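Local structure of Wss1p (Saccharomyces cerevisiae FostersO, 5XBN) at residues A[45-50]-A[104-109]; A[53-58]-A[112-117]; A[70-73]-A[78-81]; A[119-124]-A[130-135]. The protein is a zinc-dependent endopeptidase that acts on DNA-binding proteins and takes part in the repair of toxic DNA-protein cross-links. One frame throughout, in Å; residues are numbered along the deposited sequence.

Contact 1: A[45-50]-A[104-109]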
loop_
_atom_site.group_PDB
_atom_site.type_symbol
_atom_site.label_atom_id
_atom_site.label_comp_id
_atom_site.label_asym_id
_atom_site.label_seq_id
_atom_site.Cartn_x
_atom_site.Cartn_y
_atom_site.Cartn_z
ATOM N N LEU A 45 -12.220 -0.050 -3.829
ATOM C CA LEU A 45 -11.526 -0.931 -4.760
ATOM C C LEU A 45 -10.729 -0.143 -5.802
ATOM O O LEU A 45 -9.591 -0.506 -6.136
ATOM C CB LEU A 45 -12.524 -1.871 -5.450
ATOM C CG LEU A 45 -11.906 -2.944 -6.343
ATOM C CD1 LEU A 45 -10.966 -3.840 -5.533
ATOM C CD2 LEU A 45 -12.978 -3.771 -7.053
ATOM N N ASN A 46 -11.313 0.937 -6.314
ATOM C CA ASN A 46 -10.588 1.778 -7.259
ATOM C C ASN A 46 -9.342 2.352 -6.598
ATOM O O ASN A 46 -8.279 2.426 -7.215
ATOM C CB ASN A 46 -11.476 2.913 -7.794
ATOM C CG ASN A 46 -10.705 3.904 -8.658
ATOM O OD1 ASN A 46 -10.294 4.971 -8.186
ATOM N ND2 ASN A 46 -10.500 3.554 -9.927
ATOM N N LEU A 47 -9.479 2.724 -5.330
ATOM C CA LEU A 47 -8.397 3.339 -4.574
ATOM C C LEU A 47 -7.226 2.375 -4.384
ATOM O O LEU A 47 -6.084 2.728 -4.658
ATOM C CB LEU A 47 -8.917 3.828 -3.226
ATOM C CG LEU A 47 -7.956 4.519 -2.263
ATOM C CD1 LEU A 47 -7.225 5.667 -2.946
ATOM C CD2 LEU A 47 -8.738 5.019 -1.062
ATOM N N ILE A 48 -7.499 1.148 -3.944
ATOM C CA ILE A 48 -6.394 0.219 -3.696
ATOM C C ILE A 48 -5.770 -0.229 -5.025
ATOM O O ILE A 48 -4.570 -0.494 -5.099
ATOM C CB ILE A 48 -6.850 -1.007 -2.845
ATOM C CG1 ILE A 48 -5.637 -1.641 -2.130
ATOM C CG2 ILE A 48 -7.582 -2.026 -3.689
ATOM C CD1 ILE A 48 -6.023 -2.631 -1.027
ATOM N N LYS A 49 -6.561 -0.259 -6.095
ATOM C CA LYS A 49 -5.996 -0.580 -7.403
ATOM C C LYS A 49 -5.147 0.557 -7.924
ATOM O O LYS A 49 -4.188 0.323 -8.649
ATOM C CB LYS A 49 -7.098 -0.905 -8.413
ATOM C CG LYS A 49 -7.720 -2.266 -8.150
ATOM C CD LYS A 49 -8.691 -2.665 -9.256
ATOM C CE LYS A 49 -9.254 -4.055 -8.965
ATOM N NZ LYS A 49 -10.049 -4.624 -10.103
ATOM N N GLU A 50 -5.506 1.789 -7.567
ATOM C CA GLU A 50 -4.698 2.930 -7.991
ATOM C C GLU A 50 -3.380 2.932 -7.221
ATOM O O GLU A 50 -2.339 3.243 -7.781
ATOM C CB GLU A 50 -5.449 4.250 -7.797
ATOM C CG GLU A 50 -4.705 5.493 -8.306
ATOM C CD GLU A 50 -4.458 5.498 -9.817
ATOM O OE1 GLU A 50 -5.147 4.764 -10.554
ATOM O OE2 GLU A 50 -3.575 6.258 -10.275
ATOM N N LEU A 104 -8.870 7.830 3.876
ATOM C CA LEU A 104 -7.625 8.535 4.152
ATOM C C LEU A 104 -7.100 9.146 2.858
ATOM O O LEU A 104 -7.417 8.665 1.765
ATOM C CB LEU A 104 -6.579 7.583 4.754
ATOM C CG LEU A 104 -6.894 6.863 6.070
ATOM C CD1 LEU A 104 -5.769 5.882 6.411
ATOM C CD2 LEU A 104 -7.087 7.855 7.208
ATOM N N PRO A 105 -6.295 10.213 2.969
ATOM C CA PRO A 105 -5.714 10.800 1.759
ATOM C C PRO A 105 -4.779 9.819 1.063
ATOM O O PRO A 105 -4.120 9.022 1.733
ATOM C CB PRO A 105 -4.934 12.012 2.289
ATOM C CG PRO A 105 -5.542 12.313 3.615
ATOM C CD PRO A 105 -5.947 10.981 4.177
HETATM N N MSE A 106 -4.733 9.890 -0.261
HETATM C CA MSE A 106 -3.863 9.043 -1.058
HETATM C C MSE A 106 -2.409 9.095 -0.600
HETATM O O MSE A 106 -1.717 8.072 -0.594
HETATM C CB MSE A 106 -3.965 9.452 -2.526
HETATM C CG MSE A 106 -3.005 8.728 -3.429
HETATM SE SE MSE A 106 -3.718 7.001 -3.946
HETATM C CE MSE A 106 -4.831 7.627 -5.414
ATOM N N GLU A 107 -1.952 10.288 -0.222
ATOM C CA GLU A 107 -0.569 10.484 0.211
ATOM C C GLU A 107 -0.262 9.651 1.443
ATOM O O GLU A 107 0.805 9.045 1.536
ATOM C CB GLU A 107 -0.286 11.961 0.516
ATOM C CG GLU A 107 -0.849 12.927 -0.504
ATOM C CD GLU A 107 -2.257 13.381 -0.156
ATOM O OE1 GLU A 107 -3.220 12.865 -0.768
ATOM O OE2 GLU A 107 -2.399 14.258 0.730
ATOM N N CYS A 108 -1.214 9.625 2.374
ATOM C CA CYS A 108 -1.101 8.878 3.624
ATOM C C CYS A 108 -1.062 7.379 3.374
ATOM O O CYS A 108 -0.216 6.672 3.917
ATOM C CB CYS A 108 -2.270 9.199 4.557
ATOM S SG CYS A 108 -2.197 10.847 5.299
ATOM N N ILE A 109 -1.993 6.900 2.556
ATOM C CA ILE A 109 -2.036 5.489 2.198
ATOM C C ILE A 109 -0.765 5.068 1.452
ATOM O O ILE A 109 -0.211 4.012 1.729
ATOM C CB ILE A 109 -3.275 5.165 1.347
ATOM C CG1 ILE A 109 -4.541 5.565 2.111
ATOM C CG2 ILE A 109 -3.312 3.675 1.011
ATOM C CD1 ILE A 109 -5.811 5.478 1.285
#
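Leu47 and selenomethionine Met106 run alongside each other in opposing directions, bringing CD1 of Leu47 to 3.9 Å from the SE atom of Met106. The second methyl of the leucine serves another partner: CD2 of Leu47 meets CD1 of Ile109, tip to tip, at 3.8 Å. One branched side chain of helix 41-54 thus touches two residues spaced about one turn apart on helix 106-118. The terminal methyl of Met106 is shared in a similar way, since CE lies 4.0 Å from CD1 of Leu47 and 3.6 Å from CG of Glu50. Glu50 joins through the aliphatic part of its chain, which the Met106 chain crosses at about a right angle; no hydrogen bond or ion pair spans the segments. The CB of Met106 does not face helix 41-54, and it is bends at chi2 and chi3, both 83°, that swing the selenium and methyl across to it. Behind this first shell, Ile51 of helix 41-54 also touches Met106 and Ile109, and Ile109 rests on Leu92 and Leu94 of strand 89-96. Pro105 occupies the N-cap position of helix 106-118, so Met106 and Ile109 belong to its opening turns. The arrangement is apolar helix-helix packing, joining the first helix of the WLM metalloprotease domain to the start of the helix that farther along carries the zinc-binding HExxH motif.

Contact 2: A[53-58]-A[112-117]. With ZN (zinc ion), chain B.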
loop_
_atom_site.group_PDB
_atom_site.type_symbol
_atom_site.label_atom_id
_atom_site.label_comp_id
_atom_site.label_asym_id
_atom_site.label_seq_id
_atom_site.Cartn_x
_atom_site.Cartn_y
_atom_site.Cartn_z
ATOM N N HIS A 53 -1.301 0.275 -8.910
ATOM C CA HIS A 53 -0.789 0.775 -10.175
ATOM C C HIS A 53 0.359 1.742 -9.952
ATOM O O HIS A 53 1.410 1.645 -10.593
ATOM C CB HIS A 53 -1.912 1.460 -10.963
ATOM C CG HIS A 53 -1.444 2.157 -12.198
ATOM N ND1 HIS A 53 -0.740 1.515 -13.190
ATOM C CD2 HIS A 53 -1.579 3.443 -12.602
ATOM C CE1 HIS A 53 -0.463 2.370 -14.158
ATOM N NE2 HIS A 53 -0.958 3.547 -13.824
ATOM N N LYS A 54 0.166 2.671 -9.027
ATOM C CA LYS A 54 1.138 3.741 -8.863
ATOM C C LYS A 54 2.487 3.215 -8.365
ATOM O O LYS A 54 3.516 3.794 -8.707
ATOM C CB LYS A 54 0.613 4.810 -7.919
ATOM C CG LYS A 54 -0.403 5.741 -8.589
ATOM C CD LYS A 54 -0.898 6.799 -7.622
ATOM C CE LYS A 54 -0.298 8.162 -7.958
ATOM N NZ LYS A 54 -0.617 9.169 -6.915
ATOM N N VAL A 55 2.490 2.135 -7.578
ATOM C CA VAL A 55 3.776 1.583 -7.096
ATOM C C VAL A 55 4.392 0.518 -7.986
ATOM O O VAL A 55 5.379 -0.106 -7.610
ATOM C CB VAL A 55 3.676 0.939 -5.690
ATOM C CG1 VAL A 55 3.388 1.970 -4.685
ATOM C CG2 VAL A 55 2.662 -0.209 -5.641
ATOM N N SER A 56 3.828 0.315 -9.168
ATOM C CA SER A 56 4.269 -0.798 -10.009
ATOM C C SER A 56 5.727 -0.656 -10.450
ATOM O O SER A 56 6.520 -1.618 -10.431
ATOM C CB SER A 56 3.347 -0.921 -11.232
ATOM O OG SER A 56 3.379 0.255 -12.023
ATOM N N TYR A 57 6.099 0.555 -10.831
ATOM C CA TYR A 57 7.441 0.784 -11.352
ATOM C C TYR A 57 8.488 0.591 -10.255
ATOM O O TYR A 57 9.542 -0.012 -10.484
ATOM C CB TYR A 57 7.529 2.197 -11.938
ATOM C CG TYR A 57 8.722 2.431 -12.841
ATOM C CD1 TYR A 57 9.938 2.856 -12.319
ATOM C CD2 TYR A 57 8.626 2.245 -14.217
ATOM C CE1 TYR A 57 11.032 3.090 -13.141
ATOM C CE2 TYR A 57 9.720 2.482 -15.051
ATOM C CZ TYR A 57 10.918 2.901 -14.501
ATOM O OH TYR A 57 12.014 3.143 -15.306
ATOM N N LEU A 58 8.183 1.112 -9.069
ATOM C CA LEU A 58 9.077 1.015 -7.913
ATOM C C LEU A 58 9.267 -0.449 -7.528
ATOM O O LEU A 58 10.377 -0.897 -7.246
ATOM C CB LEU A 58 8.515 1.821 -6.731
ATOM C CG LEU A 58 9.358 1.904 -5.449
ATOM C CD1 LEU A 58 10.597 2.742 -5.672
ATOM C CD2 LEU A 58 8.544 2.462 -4.306
ATOM N N THR A 112 2.033 4.548 3.863
ATOM C CA THR A 112 1.903 3.263 4.536
ATOM C C THR A 112 2.255 2.105 3.609
ATOM O O THR A 112 2.896 1.127 4.025
ATOM C CB THR A 112 0.486 3.093 5.082
ATOM O OG1 THR A 112 0.277 4.075 6.098
ATOM C CG2 THR A 112 0.298 1.695 5.673
HETATM N N MSE A 113 1.856 2.209 2.345
HETATM C CA MSE A 113 2.222 1.180 1.385
HETATM C C MSE A 113 3.738 1.019 1.297
HETATM O O MSE A 113 4.247 -0.103 1.308
HETATM C CB MSE A 113 1.656 1.487 0.000
HETATM C CG MSE A 113 2.006 0.445 -1.060
HETATM SE SE MSE A 113 1.261 -1.346 -0.686
HETATM C CE MSE A 113 1.845 -2.266 -2.301
ATOM N N LEU A 114 4.466 2.132 1.225
ATOM C CA LEU A 114 5.915 2.054 1.111
ATOM C C LEU A 114 6.554 1.523 2.398
ATOM O O LEU A 114 7.539 0.784 2.346
ATOM C CB LEU A 114 6.499 3.417 0.745
ATOM C CG LEU A 114 6.028 3.977 -0.611
ATOM C CD1 LEU A 114 6.652 5.336 -0.889
ATOM C CD2 LEU A 114 6.324 3.025 -1.741
ATOM N N HIS A 115 5.996 1.903 3.545
ATOM C CA HIS A 115 6.408 1.333 4.824
ATOM C C HIS A 115 6.285 -0.184 4.785
ATOM O O HIS A 115 7.201 -0.916 5.161
ATOM C CB HIS A 115 5.546 1.899 5.967
ATOM C CG HIS A 115 5.898 1.371 7.330
ATOM N ND1 HIS A 115 6.402 2.180 8.331
ATOM C CD2 HIS A 115 5.802 0.129 7.866
ATOM C CE1 HIS A 115 6.609 1.456 9.416
ATOM N NE2 HIS A 115 6.248 0.208 9.165
ATOM N N GLU A 116 5.137 -0.673 4.340
ATOM C CA GLU A 116 4.940 -2.118 4.343
ATOM C C GLU A 116 5.779 -2.843 3.302
ATOM O O GLU A 116 6.201 -3.959 3.550
ATOM C CB GLU A 116 3.461 -2.464 4.146
ATOM C CG GLU A 116 2.565 -1.844 5.226
ATOM C CD GLU A 116 2.960 -2.238 6.632
ATOM O OE1 GLU A 116 3.556 -3.315 6.824
ATOM O OE2 GLU A 116 2.655 -1.474 7.563
ATOM N N LEU A 117 6.016 -2.222 2.143
ATOM C CA LEU A 117 6.922 -2.817 1.158
ATOM C C LEU A 117 8.328 -2.959 1.728
ATOM O O LEU A 117 9.031 -3.911 1.433
ATOM C CB LEU A 117 6.966 -1.982 -0.127
ATOM C CG LEU A 117 5.733 -2.176 -1.018
ATOM C CD1 LEU A 117 5.752 -1.152 -2.147
ATOM C CD2 LEU A 117 5.701 -3.618 -1.566
HETATM ZN ZN ZN B . 6.568 -1.344 10.333
HETATM O O HOH W 1 5.150 -1.857 11.589
#
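The backbones of Val55 and Leu114 approach no closer than 8.5 Å between their CA atoms, a separation bridged by side chains alone. Segment 112-117 is helical throughout, whereas 53-58 contains a break: Val55 leaves helical geometry after helix 41-54 and is also the N-cap residue of helix 56-62. The carbonyl oxygen of His53 takes two bonds at this junction, from the backbone N of Ser56 and from its hydroxyl, with OG of Ser56 2.8 Å from O of His53 and lying in the carbonyl plane.

From the break, Val55 points at the other helix, and its chain and that of selenomethionine Met113 cross obliquely. CG2 of Val55 lies 4.0 Å from CE of Met113, while CG1 of Val55 is 4.2 Å from CG of Met113, so the two valine methyls meet different parts of one bent chain. CG1 of Val55 also lies 4.3 Å from CD2 of Leu114. Leu58 and Leu114 cross at about a right angle, and CD2 of Leu58 presses on CD2 of Leu114 at 3.4 Å, a close methyl-methyl contact. With CG anti to the backbone N (chi1 -177°), Leu58 extends its methyl to this point.

All four touching residues are buried, and no polar bond joins the segments. On the same helix, NE2 of His115 binds zinc at 2.0 Å, with His119, His125 and a water as the other ligands, and Glu116 is probably the active-site residue. With only apolar groups meeting here, one face of the HExxH helix is packed into the core, while His115 and Glu116 make no contact with segment 53-58.

Contact 3: A[70-73]-A[78-81]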
loop_
_atom_site.group_PDB
_atom_site.type_symbol
_atom_site.label_atom_id
_atom_site.label_comp_id
_atom_site.label_asym_id
_atom_site.label_seq_id
_atom_site.Cartn_x
_atom_site.Cartn_y
_atom_site.Cartn_z
ATOM N N VAL A 70 -4.588 -6.059 0.428
ATOM C CA VAL A 70 -5.978 -6.019 0.853
ATOM C C VAL A 70 -6.247 -4.895 1.850
ATOM O O VAL A 70 -5.339 -4.408 2.523
ATOM C CB VAL A 70 -6.403 -7.376 1.483
ATOM C CG1 VAL A 70 -6.218 -8.544 0.494
ATOM C CG2 VAL A 70 -5.626 -7.639 2.737
ATOM N N GLU A 71 -7.512 -4.484 1.930
ATOM C CA GLU A 71 -7.957 -3.502 2.917
ATOM C C GLU A 71 -8.231 -4.175 4.259
ATOM O O GLU A 71 -8.746 -5.292 4.290
ATOM C CB GLU A 71 -9.233 -2.815 2.444
ATOM C CG GLU A 71 -9.814 -1.857 3.470
ATOM C CD GLU A 71 -11.137 -1.272 3.038
ATOM O OE1 GLU A 71 -11.780 -1.836 2.128
ATOM O OE2 GLU A 71 -11.521 -0.239 3.622
ATOM N N PHE A 72 -7.904 -3.511 5.363
ATOM C CA PHE A 72 -8.432 -3.942 6.659
ATOM C C PHE A 72 -8.812 -2.686 7.434
ATOM O O PHE A 72 -8.591 -1.574 6.948
ATOM C CB PHE A 72 -7.444 -4.912 7.381
ATOM C CG PHE A 72 -6.202 -4.281 7.992
ATOM C CD1 PHE A 72 -5.566 -4.881 9.080
ATOM C CD2 PHE A 72 -5.700 -3.084 7.525
ATOM C CE1 PHE A 72 -4.405 -4.323 9.633
ATOM C CE2 PHE A 72 -4.569 -2.510 8.090
ATOM C CZ PHE A 72 -3.919 -3.132 9.134
ATOM N N TYR A 73 -9.489 -2.861 8.561
ATOM C CA TYR A 73 -10.014 -1.738 9.326
ATOM C C TYR A 73 -10.025 -2.141 10.794
ATOM O O TYR A 73 -11.084 -2.395 11.364
ATOM C CB TYR A 73 -11.425 -1.365 8.839
ATOM C CG TYR A 73 -11.931 -0.043 9.354
ATOM C CD1 TYR A 73 -11.390 1.152 8.907
ATOM C CD2 TYR A 73 -12.967 0.007 10.282
ATOM C CE1 TYR A 73 -11.851 2.370 9.386
ATOM C CE2 TYR A 73 -13.435 1.222 10.765
ATOM C CZ TYR A 73 -12.873 2.396 10.314
ATOM O OH TYR A 73 -13.339 3.603 10.790
ATOM N N ARG A 78 -4.381 2.819 15.935
ATOM C CA ARG A 78 -3.027 3.230 15.584
ATOM C C ARG A 78 -2.470 2.372 14.449
ATOM O O ARG A 78 -1.422 2.673 13.882
ATOM C CB ARG A 78 -2.104 3.163 16.798
ATOM C CG ARG A 78 -1.729 4.535 17.348
ATOM N N LEU A 79 -3.194 1.310 14.120
ATOM C CA LEU A 79 -2.778 0.375 13.082
ATOM C C LEU A 79 -3.180 0.879 11.686
ATOM O O LEU A 79 -4.362 1.080 11.405
ATOM C CB LEU A 79 -3.392 -0.995 13.364
ATOM C CG LEU A 79 -2.812 -2.233 12.702
ATOM C CD1 LEU A 79 -1.287 -2.178 12.716
ATOM C CD2 LEU A 79 -3.329 -3.445 13.456
ATOM N N LEU A 80 -2.191 1.078 10.818
ATOM C CA LEU A 80 -2.440 1.621 9.483
ATOM C C LEU A 80 -2.132 0.623 8.367
ATOM O O LEU A 80 -2.653 0.733 7.257
ATOM C CB LEU A 80 -1.604 2.878 9.265
ATOM C CG LEU A 80 -1.947 4.077 10.146
ATOM C CD1 LEU A 80 -1.050 5.253 9.799
ATOM C CD2 LEU A 80 -3.401 4.432 9.979
ATOM N N GLY A 81 -1.273 -0.340 8.663
ATOM C CA GLY A 81 -0.870 -1.314 7.664
ATOM C C GLY A 81 -0.157 -2.477 8.306
ATOM O O GLY A 81 0.214 -2.417 9.475
#
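Phe72 crosses Leu79 at about a right angle, its ring directed from strand 66-72 toward the loop that carries the leucine. CG of Leu79 stands obliquely to the ring, 3.8 Å from CZ of Phe72, and CE1 of Phe72 is 4.1 Å from CD2 of Leu79. Gly81 comes to the same end of the ring, with its CA 3.8 Å from CZ of Phe72, also obliquely. Between these two neighbours the backbone runs by the ring edge: the O of Leu80 stands near the ring plane, 3.9 Å from CE2 of Phe72, and the peptide atoms C of Leu80 and N of Gly81 lie in that plane. Phe72 has CG between its backbone N and carbonyl carbon (chi1 74°), a placement that turns the ring across to the loop although its CB does not point there. Replacing the ring with an alanine here would probably open a gap beside CG of Leu79 and CA of Gly81 and leave that leucine without its ring contact. The contact lies at the surface, where the chain leaves strand 66-72 and returns as strand 81-84, one of the two outermost strands of the mixed sheet. Strand 89-96 lies between those two: Phe72 and Leu80 form backbone bonds with its Leu92 and Arg93, and the Phe72 ring touches Met91. Gly81 also abuts Glu116 of helix 106-118.

Contact 4: A[119-124]-A[130-135]. With ZN (zinc ion), chain B.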
loop_
_atom_site.group_PDB
_atom_site.type_symbol
_atom_site.label_atom_id
_atom_site.label_comp_id
_atom_site.label_asym_id
_atom_site.label_seq_id
_atom_site.Cartn_x
_atom_site.Cartn_y
_atom_site.Cartn_z
ATOM N N HIS A 119 9.093 -3.762 4.606
ATOM C CA HIS A 119 9.069 -4.992 5.404
ATOM C C HIS A 119 9.172 -6.281 4.571
ATOM O O HIS A 119 9.317 -7.367 5.137
ATOM C CB HIS A 119 7.789 -5.049 6.258
ATOM C CG HIS A 119 7.822 -4.172 7.475
ATOM N ND1 HIS A 119 8.898 -4.137 8.340
ATOM C CD2 HIS A 119 6.911 -3.305 7.974
ATOM C CE1 HIS A 119 8.644 -3.283 9.316
ATOM N NE2 HIS A 119 7.440 -2.769 9.124
ATOM N N ASN A 120 9.090 -6.184 3.245
ATOM C CA ASN A 120 9.461 -7.334 2.400
ATOM C C ASN A 120 10.919 -7.701 2.623
ATOM O O ASN A 120 11.313 -8.867 2.479
ATOM C CB ASN A 120 9.241 -7.037 0.906
ATOM C CG ASN A 120 7.801 -7.234 0.471
ATOM O OD1 ASN A 120 6.866 -7.093 1.275
ATOM N ND2 ASN A 120 7.610 -7.559 -0.808
ATOM N N LEU A 121 11.722 -6.698 2.979
ATOM C CA LEU A 121 13.164 -6.880 3.159
ATOM C C LEU A 121 13.598 -6.870 4.614
ATOM O O LEU A 121 14.450 -7.665 5.022
ATOM C CB LEU A 121 13.947 -5.785 2.433
ATOM C CG LEU A 121 13.930 -5.759 0.909
ATOM C CD1 LEU A 121 14.613 -4.490 0.404
ATOM C CD2 LEU A 121 14.618 -6.987 0.361
ATOM N N PHE A 122 13.045 -5.942 5.382
ATOM C CA PHE A 122 13.536 -5.676 6.725
ATOM C C PHE A 122 12.420 -5.722 7.751
ATOM O O PHE A 122 11.412 -5.021 7.626
ATOM C CB PHE A 122 14.248 -4.323 6.764
ATOM C CG PHE A 122 15.351 -4.201 5.762
ATOM C CD1 PHE A 122 16.405 -5.093 5.776
ATOM C CD2 PHE A 122 15.350 -3.189 4.820
ATOM C CE1 PHE A 122 17.431 -4.998 4.853
ATOM C CE2 PHE A 122 16.383 -3.079 3.900
ATOM C CZ PHE A 122 17.422 -3.992 3.918
ATOM N N GLY A 123 12.611 -6.545 8.779
ATOM C CA GLY A 123 11.604 -6.706 9.811
ATOM C C GLY A 123 11.595 -5.614 10.853
ATOM O O GLY A 123 10.629 -4.859 10.946
ATOM N N PRO A 124 12.666 -5.527 11.663
ATOM C CA PRO A 124 12.724 -4.543 12.750
ATOM C C PRO A 124 12.761 -3.105 12.233
ATOM O O PRO A 124 13.241 -2.881 11.118
ATOM C CB PRO A 124 14.030 -4.888 13.478
ATOM C CG PRO A 124 14.399 -6.259 13.020
ATOM C CD PRO A 124 13.863 -6.383 11.630
ATOM N N TYR A 130 14.643 2.173 8.137
ATOM C CA TYR A 130 14.333 3.576 7.896
ATOM C C TYR A 130 15.111 4.124 6.702
ATOM O O TYR A 130 14.609 4.962 5.946
ATOM C CB TYR A 130 14.622 4.398 9.144
ATOM C CG TYR A 130 13.575 4.242 10.215
ATOM C CD1 TYR A 130 12.297 4.748 10.035
ATOM C CD2 TYR A 130 13.858 3.577 11.406
ATOM C CE1 TYR A 130 11.335 4.608 11.006
ATOM C CE2 TYR A 130 12.897 3.437 12.389
ATOM C CZ TYR A 130 11.638 3.950 12.180
ATOM O OH TYR A 130 10.657 3.825 13.142
ATOM N N ASN A 131 16.335 3.648 6.527
ATOM C CA ASN A 131 17.132 4.074 5.386
ATOM C C ASN A 131 16.472 3.678 4.079
ATOM O O ASN A 131 16.334 4.475 3.155
ATOM C CB ASN A 131 18.536 3.468 5.430
ATOM C CG ASN A 131 19.333 3.832 4.205
ATOM O OD1 ASN A 131 19.642 4.999 3.993
ATOM N ND2 ASN A 131 19.612 2.856 3.361
ATOM N N LYS A 132 16.048 2.424 4.016
ATOM C CA LYS A 132 15.380 1.916 2.830
ATOM C C LYS A 132 14.053 2.636 2.576
ATOM O O LYS A 132 13.749 3.000 1.435
ATOM C CB LYS A 132 15.149 0.409 2.975
ATOM C CG LYS A 132 14.433 -0.215 1.788
ATOM C CD LYS A 132 15.299 -0.169 0.561
ATOM C CE LYS A 132 14.548 -0.643 -0.659
ATOM N NZ LYS A 132 15.492 -0.672 -1.814
ATOM N N LEU A 133 13.269 2.853 3.634
ATOM C CA LEU A 133 11.964 3.489 3.469
ATOM C C LEU A 133 12.152 4.905 2.940
ATOM O O LEU A 133 11.408 5.372 2.082
ATOM C CB LEU A 133 11.189 3.492 4.790
ATOM C CG LEU A 133 9.902 4.308 4.813
ATOM C CD1 LEU A 133 8.965 3.876 3.684
ATOM C CD2 LEU A 133 9.227 4.170 6.170
ATOM N N ASP A 134 13.164 5.586 3.456
ATOM C CA ASP A 134 13.486 6.921 2.967
ATOM C C ASP A 134 13.843 6.917 1.477
ATOM O O ASP A 134 13.383 7.784 0.727
ATOM C CB ASP A 134 14.624 7.504 3.795
ATOM C CG ASP A 134 15.115 8.805 3.238
ATOM O OD1 ASP A 134 14.431 9.830 3.448
ATOM O OD2 ASP A 134 16.170 8.789 2.582
ATOM N N GLU A 135 14.628 5.934 1.031
ATOM C CA GLU A 135 14.921 5.802 -0.397
ATOM C C GLU A 135 13.664 5.538 -1.223
ATOM O O GLU A 135 13.514 6.087 -2.318
ATOM C CB GLU A 135 15.929 4.682 -0.670
ATOM C CG GLU A 135 17.338 4.952 -0.137
ATOM C CD GLU A 135 17.988 6.161 -0.790
ATOM O OE1 GLU A 135 17.850 6.328 -2.029
ATOM O OE2 GLU A 135 18.641 6.947 -0.066
HETATM ZN ZN ZN B . 6.568 -1.344 10.333
HETATM O O HOH W 1 5.150 -1.857 11.589
#
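ND1 of His119 donates a hydrogen bond of 2.8 Å to the backbone O of Phe122, lying in the plane of that carbonyl although the oxygen is tilted 16° from the imidazole plane. The same ring binds zinc through NE2 at 2.1 Å, so it is held at both nitrogens, which restricts its rotation; the carbonyl probably also polarises the imidazole and strengthens it as a ligand. Next to this bond, the chain carries Leu121 and Phe122 over to Lys132. Phe122 presents an edge: CB of Lys132 sits near the ring plane, 3.8 Å from CE2 of Phe122, and the two side chains cross at about a right angle. CB of Leu121 lies over the centre of one face of that ring, 3.7 Å above the plane. Farther out along the lysine, CE of Lys132 is 4.0 Å from CD1 of Leu121, the chains crossing at a slant. A bend at chi2 (67°) directs the lysine chain along these two residues, and NZ continues to a hydrogen bond with OD1 of Asn62, so only its aliphatic length serves the contact. The loop 119-124 follows helix 106-118 and precedes helix 127-145; Lys132 of the latter also touches Thr118 of the former and Phe64, while Leu133 packs on Leu114, His115 and Thr118.

In the fold
From the N terminus, helix 41-54 enters contact 1 and then, at its junction with helix 56-62, contact 2. Both loops close much later on helix 106-118, and because their segments alternate along the chain the two contacts cross, joining the same helices at points 11 Å apart between centres. Contact 3 closes a short loop between strands 66-72 and 81-84 and is nested inside both; it touches contact 1 through Ile48 and Val70, and contact 2 through Leu80 and Thr112 among others. Contact 4 follows in series, tying the loop after helix 106-118 to helix 127-145. It touches contact 2 and shares with it the zinc and its bound water.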